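Glycogen synthase (Cyanobacterium sp. CLg1, PDB 6GNF) is a GT-B-type glycosyltransferase of the starch and glycogen synthase family, modelled with ADP and a bound glycan in its pocket. Local coordinates at residues 170-175 with 255-260; 201-206 with 287-292. All blocks are in the same frame, centred on the assembly; numbering follows the deposited sequence.

Interaction 1 of 2, residues 170-175 with 255-260. With GLC (alpha-D-glucopyranose), chain D; AC1 (4,6-dideoxy-4-{[(1S,4R,5S,6S)-4,5,6-trihydroxy-3-(hydroxymethyl)cyclohex-2-en-1-yl]amino}-alpha-D-glucopyranose), chain B.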
ATOM      1  N   ASN A 170       8.778  -3.329   6.428  1.00 44.35           N
ATOM      2  CA  ASN A 170       7.841  -2.645   5.561  1.00 45.43           C
ATOM      3  C   ASN A 170       7.318  -1.383   6.217  1.00 45.02           C
ATOM      4  O   ASN A 170       6.726  -1.431   7.283  1.00 45.95           O
ATOM      5  CB  ASN A 170       6.695  -3.587   5.200  1.00 44.14           C
ATOM      6  CG  ASN A 170       7.153  -4.711   4.306  1.00 46.00           C
ATOM      7  OD1 ASN A 170       7.215  -4.569   3.091  1.00 47.14           O
ATOM      8  ND2 ASN A 170       7.504  -5.843   4.908  1.00 48.53           N
ATOM      9  N   ASP A 171       7.615  -0.241   5.600  1.00 45.60           N
ATOM     10  CA  ASP A 171       7.086   1.057   6.001  1.00 45.71           C
ATOM     11  C   ASP A 171       7.502   1.513   7.405  1.00 47.23           C
ATOM     12  O   ASP A 171       8.299   0.847   8.093  1.00 44.81           O
ATOM     13  CB  ASP A 171       5.560   1.100   5.835  1.00 49.93           C
ATOM     14  CG  ASP A 171       5.118   1.819   4.545  1.00 51.95           C
ATOM     15  OD1 ASP A 171       5.895   2.537   3.882  1.00 60.27           O
ATOM     16  OD2 ASP A 171       3.948   1.614   4.198  1.00 55.16           O
ATOM     17  N   TRP A 172       7.019   2.693   7.794  1.00 46.13           N
ATOM     18  CA  TRP A 172       7.491   3.337   9.010  1.00 48.39           C
ATOM     19  C   TRP A 172       7.224   2.526  10.278  1.00 46.68           C
ATOM     20  O   TRP A 172       7.978   2.637  11.239  1.00 46.44           O
ATOM     21  CB  TRP A 172       6.910   4.744   9.143  1.00 49.20           C
ATOM     22  CG  TRP A 172       5.457   4.784   9.454  1.00 50.37           C
ATOM     23  CD1 TRP A 172       4.431   4.880   8.559  1.00 53.17           C
ATOM     24  CD2 TRP A 172       4.853   4.742  10.752  1.00 51.47           C
ATOM     25  NE1 TRP A 172       3.223   4.889   9.219  1.00 52.14           N
ATOM     26  CE2 TRP A 172       3.457   4.809  10.566  1.00 52.17           C
ATOM     27  CE3 TRP A 172       5.355   4.652  12.050  1.00 51.43           C
ATOM     28  CZ2 TRP A 172       2.563   4.799  11.633  1.00 51.82           C
ATOM     29  CZ3 TRP A 172       4.463   4.633  13.107  1.00 51.27           C
ATOM     30  CH2 TRP A 172       3.083   4.707  12.892  1.00 51.57           C
ATOM     31  N   HIS A 173       6.170   1.712  10.276  1.00 45.58           N
ATOM     32  CA  HIS A 173       5.747   0.979  11.483  1.00 46.31           C
ATOM     33  C   HIS A 173       6.836   0.072  12.033  1.00 44.11           C
ATOM     34  O   HIS A 173       6.898  -0.177  13.240  1.00 41.19           O
ATOM     35  CB  HIS A 173       4.515   0.108  11.218  1.00 47.94           C
ATOM     36  CG  HIS A 173       3.445   0.789  10.428  1.00 50.88           C
ATOM     37  ND1 HIS A 173       3.335   0.655   9.059  1.00 50.31           N
ATOM     38  CD2 HIS A 173       2.434   1.605  10.815  1.00 52.23           C
ATOM     39  CE1 HIS A 173       2.309   1.371   8.637  1.00 52.03           C
ATOM     40  NE2 HIS A 173       1.747   1.958   9.681  1.00 52.56           N
ATOM     41  N   THR A 174       7.645  -0.470  11.128  1.00 43.87           N
ATOM     42  CA  THR A 174       8.687  -1.419  11.475  1.00 43.47           C
ATOM     43  C   THR A 174      10.088  -0.827  11.305  1.00 44.60           C
ATOM     44  O   THR A 174      11.086  -1.561  11.315  1.00 46.27           O
ATOM     45  CB  THR A 174       8.583  -2.662  10.580  1.00 43.68           C
ATOM     46  OG1 THR A 174       8.812  -2.278   9.214  1.00 45.01           O
ATOM     47  CG2 THR A 174       7.214  -3.304  10.733  1.00 45.17           C
ATOM     48  N   SER A 175      10.183   0.492  11.155  1.00 45.95           N
ATOM     49  CA  SER A 175      11.453   1.115  10.790  1.00 45.62           C
ATOM     50  C   SER A 175      12.454   1.232  11.942  1.00 46.37           C
ATOM     51  O   SER A 175      13.584   1.618  11.699  1.00 48.37           O
ATOM     52  CB  SER A 175      11.224   2.482  10.129  1.00 46.33           C
ATOM     53  OG  SER A 175      10.592   3.374  11.020  1.00 48.78           O
ATOM     54  N   LEU A 255      10.817  13.538  16.533  1.00 54.80           N
ATOM     55  CA  LEU A 255      11.388  12.275  16.079  1.00 51.58           C
ATOM     56  C   LEU A 255      10.813  11.873  14.729  1.00 49.78           C
ATOM     57  O   LEU A 255       9.702  12.255  14.383  1.00 49.31           O
ATOM     58  CB  LEU A 255      11.090  11.161  17.079  1.00 50.60           C
ATOM     59  CG  LEU A 255      11.379  11.465  18.548  1.00 53.32           C
ATOM     60  CD1 LEU A 255      11.027  10.262  19.401  1.00 52.46           C
ATOM     61  CD2 LEU A 255      12.832  11.865  18.768  1.00 54.71           C
ATOM     62  N   ASN A 256      11.571  11.067  13.992  1.00 48.16           N
ATOM     63  CA  ASN A 256      11.173  10.552  12.690  1.00 47.21           C
ATOM     64  C   ASN A 256      11.736   9.147  12.545  1.00 46.54           C
ATOM     65  O   ASN A 256      12.921   8.973  12.265  1.00 47.12           O
ATOM     66  CB  ASN A 256      11.704  11.462  11.578  1.00 48.27           C
ATOM     67  CG  ASN A 256      11.176  11.093  10.203  1.00 48.37           C
ATOM     68  OD1 ASN A 256      11.195   9.930   9.801  1.00 48.01           O
ATOM     69  ND2 ASN A 256      10.705  12.086   9.468  1.00 49.91           N
ATOM     70  N   TRP A 257      10.874   8.143  12.710  1.00 45.94           N
ATOM     71  CA  TRP A 257      11.291   6.745  12.720  1.00 45.78           C
ATOM     72  C   TRP A 257      11.861   6.307  11.380  1.00 47.65           C
ATOM     73  O   TRP A 257      12.866   5.600  11.325  1.00 48.35           O
ATOM     74  CB  TRP A 257      10.109   5.834  13.043  1.00 45.09           C
ATOM     75  CG  TRP A 257       9.642   5.822  14.459  1.00 43.80           C
ATOM     76  CD1 TRP A 257       9.934   6.716  15.440  1.00 45.90           C
ATOM     77  CD2 TRP A 257       8.759   4.860  15.039  1.00 42.86           C
ATOM     78  NE1 TRP A 257       9.299   6.356  16.612  1.00 46.12           N
ATOM     79  CE2 TRP A 257       8.564   5.223  16.381  1.00 43.73           C
ATOM     80  CE3 TRP A 257       8.111   3.724  14.546  1.00 42.97           C
ATOM     81  CZ2 TRP A 257       7.756   4.486  17.241  1.00 44.80           C
ATOM     82  CZ3 TRP A 257       7.299   2.994  15.407  1.00 42.98           C
ATOM     83  CH2 TRP A 257       7.136   3.375  16.739  1.00 43.22           C
ATOM     84  N   LEU A 258      11.211   6.713  10.293  1.00 48.62           N
ATOM     85  CA  LEU A 258      11.608   6.264   8.967  1.00 48.04           C
ATOM     86  C   LEU A 258      13.000   6.763   8.623  1.00 49.39           C
ATOM     87  O   LEU A 258      13.759   6.066   7.964  1.00 51.97           O
ATOM     88  CB  LEU A 258      10.625   6.752   7.907  1.00 47.77           C
ATOM     89  CG  LEU A 258      10.865   6.221   6.494  1.00 47.24           C
ATOM     90  CD1 LEU A 258      10.792   4.709   6.471  1.00 45.87           C
ATOM     91  CD2 LEU A 258       9.835   6.809   5.550  1.00 49.91           C
ATOM     92  N   LYS A 259      13.295   7.997   9.021  1.00 51.42           N
ATOM     93  CA  LYS A 259      14.637   8.557   8.874  1.00 52.07           C
ATOM     94  C   LYS A 259      15.665   7.664   9.558  1.00 51.73           C
ATOM     95  O   LYS A 259      16.650   7.285   8.942  1.00 52.51           O
ATOM     96  CB  LYS A 259      14.695   9.960   9.465  1.00 52.92           C
ATOM     97  CG  LYS A 259      16.086  10.584   9.482  1.00 56.22           C
ATOM     98  CD  LYS A 259      16.006  12.070   9.785  1.00 58.96           C
ATOM     99  CE  LYS A 259      17.374  12.683  10.050  1.00 61.73           C
ATOM    100  NZ  LYS A 259      17.966  12.226  11.337  1.00 61.73           N
ATOM    101  N   ALA A 260      15.414   7.326  10.823  1.00 50.98           N
ATOM    102  CA  ALA A 260      16.308   6.449  11.574  1.00 51.00           C
ATOM    103  C   ALA A 260      16.451   5.089  10.901  1.00 51.53           C
ATOM    104  O   ALA A 260      17.534   4.511  10.880  1.00 51.73           O
ATOM    105  CB  ALA A 260      15.815   6.279  13.007  1.00 51.71           C
TER
HETATM  106  C1  GLC D   2      -2.323   5.325   8.549  1.00 63.66           C
HETATM  107  C2  GLC D   2      -0.981   4.587   8.674  1.00 61.89           C
HETATM  108  C3  GLC D   2      -0.394   4.353   7.285  1.00 61.77           C
HETATM  109  C4  GLC D   2      -1.400   3.602   6.415  1.00 61.78           C
HETATM  110  C5  GLC D   2      -2.686   4.434   6.326  1.00 61.14           C
HETATM  111  C6  GLC D   2      -3.762   3.829   5.412  1.00 60.16           C
HETATM  112  O2  GLC D   2      -0.044   5.345   9.448  1.00 56.57           O
HETATM  113  O3  GLC D   2       0.837   3.635   7.351  1.00 56.20           O
HETATM  114  O4  GLC D   2      -0.800   3.395   5.131  1.00 59.14           O
HETATM  115  O5  GLC D   2      -3.204   4.624   7.653  1.00 62.57           O
HETATM  116  O6  GLC D   2      -4.209   2.545   5.875  1.00 61.92           O
HETATM  117  C1  AC1 B   3      -0.744   2.029   4.720  1.00 62.34           C
HETATM  118  O2  AC1 B   3       1.661   2.163   5.084  1.00 58.64           O
HETATM  119  C2  AC1 B   3       0.646   1.724   4.158  1.00 61.16           C
HETATM  120  C4A AC1 B   3       1.578   1.187  -3.111  1.00 50.53           C
HETATM  121  C3  AC1 B   3       0.856   2.361   2.783  1.00 59.84           C
HETATM  122  O3  AC1 B   3       2.099   1.865   2.276  1.00 59.98           O
HETATM  123  C4  AC1 B   3      -0.308   2.042   1.819  1.00 59.69           C
HETATM  124  N4A AC1 B   3      -0.168   2.621   0.462  1.00 53.32           N
HETATM  125  C5  AC1 B   3      -1.599   2.509   2.509  1.00 60.63           C
HETATM  126  O5  AC1 B   3      -1.768   1.796   3.741  1.00 64.51           O
HETATM  127  C6  AC1 B   3      -2.847   2.275   1.674  1.00 63.55           C
HETATM  128  C1B AC1 B   3       0.954   2.395  -0.452  1.00 49.71           C
HETATM  129  C2B AC1 B   3       0.886   3.197  -1.786  1.00 51.61           C
HETATM  130  O2B AC1 B   3      -0.176   4.145  -1.832  1.00 50.03           O
HETATM  131  C3B AC1 B   3       0.686   2.391  -3.049  1.00 48.80           C
HETATM  132  O3B AC1 B   3       1.000   3.207  -4.178  1.00 51.50           O
HETATM  133  O4  AC1 B   3       1.139   0.418  -4.236  1.00 51.99           O
HETATM  134  C5B AC1 B   3       1.480   0.381  -1.841  1.00 47.20           C
HETATM  135  C7B AC1 B   3       1.154   0.916  -0.676  1.00 47.15           C
HETATM  136  C6B AC1 B   3       1.812  -1.076  -1.898  1.00 44.05           C
HETATM  137  O6B AC1 B   3       3.158  -1.176  -2.368  1.00 46.47           O

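Interaction 2 of 2, residues 201-206 with 287-292. With AC1 (4,6-dideoxy-4-{[(1S,4R,5S,6S)-4,5,6-trihydroxy-3-(hydroxymethyl)cyclohex-2-en-1-yl]amino}-alpha-D-glucopyranose), chain B; BGC (beta-D-glucopyranose), chain C.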
ATOM      1  N   HIS A 201       6.888   1.718   1.154  1.00 53.46           N
ATOM      2  CA  HIS A 201       5.684   1.689   0.322  1.00 53.11           C
ATOM      3  C   HIS A 201       5.054   3.059   0.151  1.00 54.53           C
ATOM      4  O   HIS A 201       4.351   3.268  -0.818  1.00 54.99           O
ATOM      5  CB  HIS A 201       4.643   0.734   0.901  1.00 51.47           C
ATOM      6  CG  HIS A 201       5.123  -0.675   1.016  1.00 52.53           C
ATOM      7  ND1 HIS A 201       4.779  -1.649   0.111  1.00 52.63           N
ATOM      8  CD2 HIS A 201       5.928  -1.273   1.930  1.00 51.68           C
ATOM      9  CE1 HIS A 201       5.351  -2.785   0.460  1.00 53.18           C
ATOM     10  NE2 HIS A 201       6.047  -2.587   1.566  1.00 50.22           N
ATOM     11  N   ASN A 202       5.279   3.962   1.105  1.00 57.41           N
ATOM     12  CA  ASN A 202       4.679   5.293   1.078  1.00 60.18           C
ATOM     13  C   ASN A 202       5.422   6.267   1.978  1.00 59.40           C
ATOM     14  O   ASN A 202       5.402   6.110   3.205  1.00 59.93           O
ATOM     15  CB  ASN A 202       3.213   5.226   1.517  1.00 62.26           C
ATOM     16  CG  ASN A 202       2.401   6.433   1.039  1.00 68.91           C
ATOM     17  OD1 ASN A 202       2.870   7.575   1.042  1.00 68.99           O
ATOM     18  ND2 ASN A 202       1.193   6.181   0.614  1.00 72.90           N
ATOM     19  N   ILE A 203       6.034   7.278   1.365  1.00 55.95           N
ATOM     20  CA  ILE A 203       6.883   8.242   2.064  1.00 57.65           C
ATOM     21  C   ILE A 203       6.088   9.311   2.807  1.00 56.70           C
ATOM     22  O   ILE A 203       6.659  10.048   3.606  1.00 59.96           O
ATOM     23  CB  ILE A 203       7.872   8.919   1.076  1.00 59.56           C
ATOM     24  CG1 ILE A 203       9.053   9.569   1.799  1.00 61.42           C
ATOM     25  CG2 ILE A 203       7.176   9.963   0.219  1.00 61.82           C
ATOM     26  CD1 ILE A 203      10.196   8.626   2.066  1.00 61.00           C
ATOM     27  N   ALA A 204       4.785   9.401   2.564  1.00 55.87           N
ATOM     28  CA  ALA A 204       3.969  10.417   3.221  1.00 56.78           C
ATOM     29  C   ALA A 204       3.845  10.159   4.724  1.00 55.93           C
ATOM     30  O   ALA A 204       3.670  11.088   5.499  1.00 56.81           O
ATOM     31  CB  ALA A 204       2.592  10.503   2.595  1.00 56.50           C
ATOM     32  N   PHE A 205       3.993   8.909   5.149  1.00 54.95           N
ATOM     33  CA  PHE A 205       3.899   8.577   6.561  1.00 56.56           C
ATOM     34  C   PHE A 205       5.243   8.025   7.014  1.00 54.03           C
ATOM     35  O   PHE A 205       5.752   7.042   6.463  1.00 54.28           O
ATOM     36  CB  PHE A 205       2.762   7.581   6.804  1.00 60.15           C
ATOM     37  CG  PHE A 205       1.473   7.996   6.151  1.00 64.63           C
ATOM     38  CD1 PHE A 205       0.741   9.070   6.653  1.00 67.60           C
ATOM     39  CD2 PHE A 205       1.015   7.352   5.004  1.00 66.51           C
ATOM     40  CE1 PHE A 205      -0.426   9.481   6.040  1.00 68.83           C
ATOM     41  CE2 PHE A 205      -0.161   7.754   4.389  1.00 67.89           C
ATOM     42  CZ  PHE A 205      -0.884   8.817   4.912  1.00 69.72           C
ATOM     43  N   GLN A 206       5.815   8.684   8.017  1.00 51.48           N
ATOM     44  CA  GLN A 206       7.214   8.504   8.374  1.00 50.35           C
ATOM     45  C   GLN A 206       7.459   8.156   9.846  1.00 49.18           C
ATOM     46  O   GLN A 206       8.603   7.928  10.227  1.00 52.96           O
ATOM     47  CB  GLN A 206       7.964   9.794   8.024  1.00 49.17           C
ATOM     48  CG  GLN A 206       7.805  10.211   6.576  1.00 49.13           C
ATOM     49  CD  GLN A 206       8.493  11.522   6.248  1.00 50.20           C
ATOM     50  OE1 GLN A 206       8.898  12.270   7.139  1.00 49.37           O
ATOM     51  NE2 GLN A 206       8.582  11.831   4.964  1.00 49.92           N
ATOM     52  N   VAL A 287       9.111  14.175   0.592  1.00 61.22           N
ATOM     53  CA  VAL A 287       8.462  14.696   1.801  1.00 61.56           C
ATOM     54  C   VAL A 287       9.507  14.934   2.906  1.00 62.62           C
ATOM     55  O   VAL A 287       9.415  14.410   4.028  1.00 59.49           O
ATOM     56  CB  VAL A 287       7.309  13.766   2.259  1.00 59.27           C
ATOM     57  CG1 VAL A 287       6.525  14.381   3.413  1.00 59.57           C
ATOM     58  CG2 VAL A 287       6.367  13.507   1.091  1.00 59.45           C
ATOM     59  N   GLU A 288      10.513  15.726   2.536  1.00 65.07           N
ATOM     60  CA  GLU A 288      11.604  16.172   3.414  1.00 66.44           C
ATOM     61  C   GLU A 288      12.663  15.122   3.750  1.00 63.85           C
ATOM     62  O   GLU A 288      13.625  15.451   4.423  1.00 63.26           O
ATOM     63  CB  GLU A 288      11.070  16.823   4.695  1.00 69.38           C
ATOM     64  CG  GLU A 288      10.234  18.065   4.439  1.00 73.25           C
ATOM     65  CD  GLU A 288       9.295  18.368   5.590  1.00 77.11           C
ATOM     66  OE1 GLU A 288       9.581  19.305   6.351  1.00 81.19           O
ATOM     67  OE2 GLU A 288       8.272  17.656   5.748  1.00 80.02           O
ATOM     68  N   LEU A 289      12.514  13.888   3.270  1.00 62.01           N
ATOM     69  CA  LEU A 289      13.539  12.860   3.489  1.00 63.55           C
ATOM     70  C   LEU A 289      14.386  12.610   2.235  1.00 62.65           C
ATOM     71  O   LEU A 289      15.139  11.638   2.175  1.00 60.64           O
ATOM     72  CB  LEU A 289      12.919  11.550   4.009  1.00 63.99           C
ATOM     73  CG  LEU A 289      12.433  11.597   5.466  1.00 67.24           C
ATOM     74  CD1 LEU A 289      11.596  12.815   5.784  1.00 74.15           C
ATOM     75  CD2 LEU A 289      11.681  10.324   5.845  1.00 67.37           C
ATOM     76  N   ASP A 290      14.332  13.536   1.278  1.00 64.91           N
ATOM     77  CA  ASP A 290      15.066  13.386   0.017  1.00 64.90           C
ATOM     78  C   ASP A 290      16.579  13.293   0.211  1.00 65.43           C
ATOM     79  O   ASP A 290      17.237  12.493  -0.456  1.00 64.84           O
ATOM     80  CB  ASP A 290      14.720  14.508  -0.975  1.00 67.33           C
ATOM     81  CG  ASP A 290      14.999  15.894  -0.429  1.00 70.31           C
ATOM     82  OD1 ASP A 290      14.634  16.172   0.730  1.00 71.58           O
ATOM     83  OD2 ASP A 290      15.586  16.711  -1.163  1.00 73.58           O
ATOM     84  N   ALA A 291      17.127  14.108   1.109  1.00 65.72           N
ATOM     85  CA  ALA A 291      18.569  14.113   1.343  1.00 67.48           C
ATOM     86  C   ALA A 291      19.002  12.837   2.063  1.00 66.68           C
ATOM     87  O   ALA A 291      20.031  12.246   1.734  1.00 69.58           O
ATOM     88  CB  ALA A 291      18.991  15.354   2.121  1.00 68.15           C
ATOM     89  N   VAL A 292      18.211  12.384   3.025  1.00 64.73           N
ATOM     90  CA  VAL A 292      18.497  11.114   3.685  1.00 61.74           C
ATOM     91  C   VAL A 292      18.464   9.960   2.678  1.00 61.18           C
ATOM     92  O   VAL A 292      19.376   9.142   2.652  1.00 60.16           O
ATOM     93  CB  VAL A 292      17.522  10.841   4.848  1.00 60.33           C
ATOM     94  CG1 VAL A 292      17.745   9.454   5.427  1.00 59.56           C
ATOM     95  CG2 VAL A 292      17.682  11.893   5.938  1.00 61.25           C
TER
HETATM   96  C1  AC1 B   3      -0.744   2.029   4.720  1.00 62.34           C
HETATM   97  O2  AC1 B   3       1.661   2.163   5.084  1.00 58.64           O
HETATM   98  C2  AC1 B   3       0.646   1.724   4.158  1.00 61.16           C
HETATM   99  C4A AC1 B   3       1.578   1.187  -3.111  1.00 50.53           C
HETATM  100  C3  AC1 B   3       0.856   2.361   2.783  1.00 59.84           C
HETATM  101  O3  AC1 B   3       2.099   1.865   2.276  1.00 59.98           O
HETATM  102  C4  AC1 B   3      -0.308   2.042   1.819  1.00 59.69           C
HETATM  103  N4A AC1 B   3      -0.168   2.621   0.462  1.00 53.32           N
HETATM  104  C5  AC1 B   3      -1.599   2.509   2.509  1.00 60.63           C
HETATM  105  O5  AC1 B   3      -1.768   1.796   3.741  1.00 64.51           O
HETATM  106  C6  AC1 B   3      -2.847   2.275   1.674  1.00 63.55           C
HETATM  107  C1B AC1 B   3       0.954   2.395  -0.452  1.00 49.71           C
HETATM  108  C2B AC1 B   3       0.886   3.197  -1.786  1.00 51.61           C
HETATM  109  O2B AC1 B   3      -0.176   4.145  -1.832  1.00 50.03           O
HETATM  110  C3B AC1 B   3       0.686   2.391  -3.049  1.00 48.80           C
HETATM  111  O3B AC1 B   3       1.000   3.207  -4.178  1.00 51.50           O
HETATM  112  O4  AC1 B   3       1.139   0.418  -4.236  1.00 51.99           O
HETATM  113  C5B AC1 B   3       1.480   0.381  -1.841  1.00 47.20           C
HETATM  114  C7B AC1 B   3       1.154   0.916  -0.676  1.00 47.15           C
HETATM  115  C6B AC1 B   3       1.812  -1.076  -1.898  1.00 44.05           C
HETATM  116  O6B AC1 B   3       3.158  -1.176  -2.368  1.00 46.47           O
HETATM  117  C2  BGC C   1      -2.374   9.714  10.177  1.00 74.68           C
HETATM  118  C3  BGC C   1      -1.739   8.429   9.642  1.00 73.99           C
HETATM  119  C4  BGC C   1      -2.768   7.701   8.770  1.00 70.86           C
HETATM  120  C5  BGC C   1      -3.464   8.616   7.750  1.00 70.37           C
HETATM  121  C6  BGC C   1      -4.714   7.946   7.197  1.00 69.93           C
HETATM  122  C1  BGC C   1      -2.795  10.562   8.972  1.00 75.07           C
HETATM  123  O1  BGC C   1      -3.242  11.857   9.387  1.00 81.13           O
HETATM  124  O2  BGC C   1      -1.479  10.447  11.026  1.00 73.46           O
HETATM  125  O3  BGC C   1      -1.267   7.575  10.701  1.00 73.17           O
HETATM  126  O4  BGC C   1      -2.106   6.658   8.052  1.00 64.57           O
HETATM  127  O5  BGC C   1      -3.850   9.885   8.289  1.00 71.28           O
HETATM  128  O6  BGC C   1      -4.774   8.227   5.802  1.00 75.49           O

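Interaction 1 of 2, residues 170-175 with 255-260
Trp172 and Leu258 bring the two backbones closest, CA to CA 5.1 Å, where the short 3-10 segment 172-173 meets the first turn of helix 257-264. The site lies in the Rossmann-like N-terminal domain of a GT-B fold: residues 170-175 leave the C-terminal end of strand 166-170, and residues 255-260 pass from strand 251-256 directly into the helix. Asn256 caps that helix, its OD1 accepting from Lys259 N. No hydrogen bond crosses between the segments; indole edges and leucine carbons meet, and the backbone oxygens of Trp172 and His173 lie at the edge of the Trp257 ring. The two indoles meet obliquely, six-membered rings inclined at 59°, and Trp257 CE3 comes in at the edge of the Trp172 ring, 3.8 Å from Trp172 CE3. Nearer the backbone, Trp172 CB rests 4.4 Å from Leu258 CB. Ser175 folds OG back between its own N and carbonyl carbon (chi1 62°), where OG touches Trp257 CB at 3.2 Å and donates to Trp172 O at 2.7 Å. Ser175 N reaches that oxygen from the same face, so it accepts two bonds, both closing the turn. Trp172 NE1 donates to O3 of the alpha-D-glucopyranose GLC at 3.3 Å, while His173 CD2 lies over one indole face, toward its rim. Asp171 OD2 accepts hydrogen bonds from O2 and O3 of AC1, the latter at 2.7 Å.

Interaction 2 of 2, residues 201-206 with 287-292
Gln206 and Val287 make the one hydrogen bond that crosses between these segments: Gln206 NE2 donates to Val287 O at 2.9 Å, with an N-H...O angle of 168° and the acceptor in the plane of the amide. The second N-H of the same nitrogen turns to Ile203 O at 3.0 Å, meeting that carbonyl almost end-on, so one amide ties the loop both to itself and to its neighbour. Gln206 can span the gap because its chain runs extended beyond CG (chi2 177°). Leu289 points back at the amide and presses both methyls on it, CD1 lying 3.1 Å from Gln206 OE1 and CD2 3.4 Å from Gln206 CD. Ile203 and Val287 lie alongside, pointing opposite ways, with Ile203 CG2 3.7 Å from Val287 CG2.

One layer out, Leu258 of helix 257-264 is touched by Ile203, Gln206 and Leu289 alike. Gln206 OE1 accepts from Asn256 ND2 and from Arg208 NE, and Arg208 also forms a salt bridge with Glu288, just before helix 290-296. The loop is shaped by a type I turn from Asn202 to Phe205, reinforced by an Asx turn in which Asn202 OD1 accepts from Ala204 N at 3.1 Å. The same loop also meets the bound glycan. His201 ND1 shares a hydrogen bond of 3.0 Å with O6B of the bound sugar analogue AC1, met at the ring edge, and Phe205 lays one face against O4 of the beta-D-glucopyranose BGC, 3.8 Å above the ring centre, while Ala204 CB backs the opposite face.

Two bonds given by NE2 and two accepted by OE1 set the rotation of the buried Gln206 amide and tell its nitrogen from its oxygen: a flipped amide would lose all four.

How the interactions relate
Interactions 1 and 2 lie about 10 Å apart, centre to centre, in the N-terminal domain. Along the chain their segments alternate: 170-175, 201-206, 255-260, then 287-292. The first two follow neighbouring interior strands of the mixed sheet, 166-170 and 195-200, which run parallel, while helices 257-264 and 290-296 begin in the later two. The contacts touch directly: Asn170 OD1 probably hydrogen-bonds His201 NE2 at 2.8 Å, Leu258 N probably does so with Gln206 O at 2.9 Å, and Trp172 CD1 packs on Phe205 O. Both reach AC1: the two loops supply residues to the glycan pocket, and each packs against a segment in which a helix begins.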